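PDB 3OE3: putative periplasmic protein from Salmonella enterica, which probably protects the bacterium against host lysozyme as a periplasmic inhibitor of c-type lysozymes. Local coordinates for residues A30-S35 and A52-I57. Residues are numbered along the deposited sequence; the frame is centred on the assembly and turned at random.
Sequences AYAIIS and ANYEAI
Tyr54 packs on Ala30, Tyr31 and Ala32 inside an eight-stranded antiparallel beta barrel, a worked example of how a large aromatic side chain can join strands that are not neighbours in the sheet. Strand 39-45 lies between the two in sheet order and pairs through its backbone with 30-36. The axes of strands 30-35 and 52-56 are inclined at 61°, and the segments meet where the Tyr54 ring lies against the side chains and main chain of 30-32, and through one water.

The apolar part centres on a CH-pi contact. Ala32 CB sits over one face of the Tyr54 ring, 3.9 Å from its centroid and displaced toward CD2, its nearest ring atom at 3.7 Å. Tyr54 CG stands anti to its own carbonyl carbon (chi1 -58°), which tilts the ring toward the Ala52 end of its strand as it reaches across to the backbone of 30-32. There CE2 comes within 3.7 Å of Tyr31 C, and the Ala30 carbonyl carbon lies at the ring edge. Met43, Leu45 and Leu65, from the strands flanking 52-56, also pack on Tyr54. The Tyr31 side chain leaves the other side of its strand, and its hydroxyl bonds to Glu4 of the second subunit.

The polar part is a single bridge at the far end of the Tyr54 ring: a water lies 2.8 Å from Tyr54 OH and 2.9 Å from Tyr31 O, to which it can donate a hydrogen bond.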
loop_
_atom_site.group_PDB
_atom_site.type_symbol
_atom_site.label_atom_id
_atom_site.label_comp_id
_atom_site.label_asym_id
_atom_site.label_seq_id
_atom_site.Cartn_x
_atom_site.Cartn_y
_atom_site.Cartn_z
ATOM N N ALA C 30 12.269 -6.448 -0.949
ATOM C CA ALA C 30 11.609 -5.309 -1.597
ATOM C C ALA C 30 10.208 -5.637 -2.072
ATOM O O ALA C 30 9.978 -6.672 -2.698
ATOM C CB ALA C 30 12.455 -4.799 -2.776
ATOM N N TYR C 31 9.276 -4.730 -1.776
ATOM C CA TYR C 31 7.888 -4.856 -2.202
ATOM C C TYR C 31 7.423 -3.490 -2.669
ATOM O O TYR C 31 8.077 -2.471 -2.404
ATOM C CB TYR C 31 6.985 -5.333 -1.058
ATOM C CG TYR C 31 7.489 -6.570 -0.351
ATOM C CD1 TYR C 31 8.360 -6.463 0.727
ATOM C CD2 TYR C 31 7.074 -7.836 -0.731
ATOM C CE1 TYR C 31 8.828 -7.586 1.381
ATOM C CE2 TYR C 31 7.533 -8.971 -0.068
ATOM C CZ TYR C 31 8.411 -8.835 0.984
ATOM O OH TYR C 31 8.889 -9.939 1.674
ATOM N N ALA C 32 6.288 -3.465 -3.359
ATOM C CA ALA C 32 5.669 -2.210 -3.763
ATOM C C ALA C 32 4.174 -2.341 -3.603
ATOM O O ALA C 32 3.634 -3.437 -3.661
ATOM C CB ALA C 32 6.018 -1.888 -5.216
ATOM N N ILE C 33 3.491 -1.219 -3.393
ATOM C CA ILE C 33 2.037 -1.233 -3.393
ATOM C C ILE C 33 1.550 -0.102 -4.274
ATOM O O ILE C 33 2.004 1.031 -4.148
ATOM C CB ILE C 33 1.428 -1.027 -1.994
ATOM C CG1 ILE C 33 2.032 -1.994 -0.971
ATOM C CG2 ILE C 33 -0.093 -1.230 -2.051
ATOM C CD1 ILE C 33 1.768 -1.552 0.450
ATOM N N ILE C 34 0.636 -0.433 -5.177
ATOM C CA ILE C 34 -0.012 0.569 -6.032
ATOM C C ILE C 34 -1.517 0.520 -5.817
ATOM O O ILE C 34 -2.029 -0.425 -5.233
ATOM C CB ILE C 34 0.321 0.346 -7.530
ATOM C CG1 ILE C 34 -0.201 -1.008 -8.007
ATOM C CG2 ILE C 34 1.824 0.503 -7.770
ATOM C CD1 ILE C 34 -0.127 -1.203 -9.559
ATOM N N SER C 35 -2.226 1.552 -6.267
ATOM C CA SER C 35 -3.672 1.584 -6.175
ATOM C C SER C 35 -4.228 1.690 -7.593
ATOM O O SER C 35 -3.893 2.620 -8.322
ATOM C CB SER C 35 -4.105 2.784 -5.327
ATOM O OG SER C 35 -5.510 2.880 -5.227
ATOM N N ALA C 52 14.470 -2.268 -11.084
ATOM C CA ALA C 52 13.601 -2.834 -10.068
ATOM C C ALA C 52 12.198 -3.023 -10.631
ATOM O O ALA C 52 11.468 -2.059 -10.854
ATOM C CB ALA C 52 13.593 -1.960 -8.827
ATOM N N ASN C 53 11.843 -4.279 -10.869
ATOM C CA ASN C 53 10.606 -4.632 -11.533
ATOM C C ASN C 53 9.759 -5.486 -10.621
ATOM O O ASN C 53 10.249 -6.445 -10.011
ATOM C CB ASN C 53 10.913 -5.382 -12.823
ATOM C CG ASN C 53 11.904 -4.638 -13.693
ATOM O OD1 ASN C 53 11.653 -3.512 -14.104
ATOM N ND2 ASN C 53 13.048 -5.250 -13.945
ATOM N N TYR C 54 8.486 -5.131 -10.518
ATOM C CA TYR C 54 7.600 -5.750 -9.530
ATOM C C TYR C 54 6.409 -6.418 -10.192
ATOM O O TYR C 54 5.939 -5.977 -11.241
ATOM C CB TYR C 54 7.098 -4.702 -8.520
ATOM C CG TYR C 54 8.182 -3.968 -7.754
ATOM C CD1 TYR C 54 8.886 -2.913 -8.343
ATOM C CD2 TYR C 54 8.509 -4.326 -6.439
ATOM C CE1 TYR C 54 9.882 -2.240 -7.654
ATOM C CE2 TYR C 54 9.507 -3.647 -5.747
ATOM C CZ TYR C 54 10.183 -2.609 -6.357
ATOM O OH TYR C 54 11.165 -1.928 -5.671
ATOM N N GLU C 55 5.905 -7.474 -9.561
ATOM C CA GLU C 55 4.692 -8.136 -10.028
ATOM C C GLU C 55 3.715 -8.331 -8.881
ATOM O O GLU C 55 4.110 -8.491 -7.731
ATOM C CB GLU C 55 5.014 -9.487 -10.683
ATOM C CG GLU C 55 5.552 -10.523 -9.720
ATOM C CD GLU C 55 5.696 -11.911 -10.350
ATOM O OE1 GLU C 55 5.169 -12.133 -11.462
ATOM O OE2 GLU C 55 6.331 -12.777 -9.717
ATOM N N ALA C 56 2.427 -8.313 -9.196
ATOM C CA ALA C 56 1.412 -8.525 -8.171
ATOM C C ALA C 56 1.578 -9.897 -7.540
ATOM O O ALA C 56 1.825 -10.889 -8.233
ATOM C CB ALA C 56 0.012 -8.377 -8.781
ATOM N N ILE C 57 1.460 -9.936 -6.218
ATOM C CA ILE C 57 1.552 -11.182 -5.466
ATOM C C ILE C 57 0.328 -12.058 -5.714
ATOM O O ILE C 57 0.434 -13.286 -5.747
ATOM C CB ILE C 57 1.738 -10.888 -3.975
ATOM C CG1 ILE C 57 3.074 -10.170 -3.794
ATOM C CG2 ILE C 57 1.704 -12.172 -3.161
ATOM C CD1 ILE C 57 3.280 -9.602 -2.453
HETATM O O HOH W 1 10.888 -1.806 -2.919
#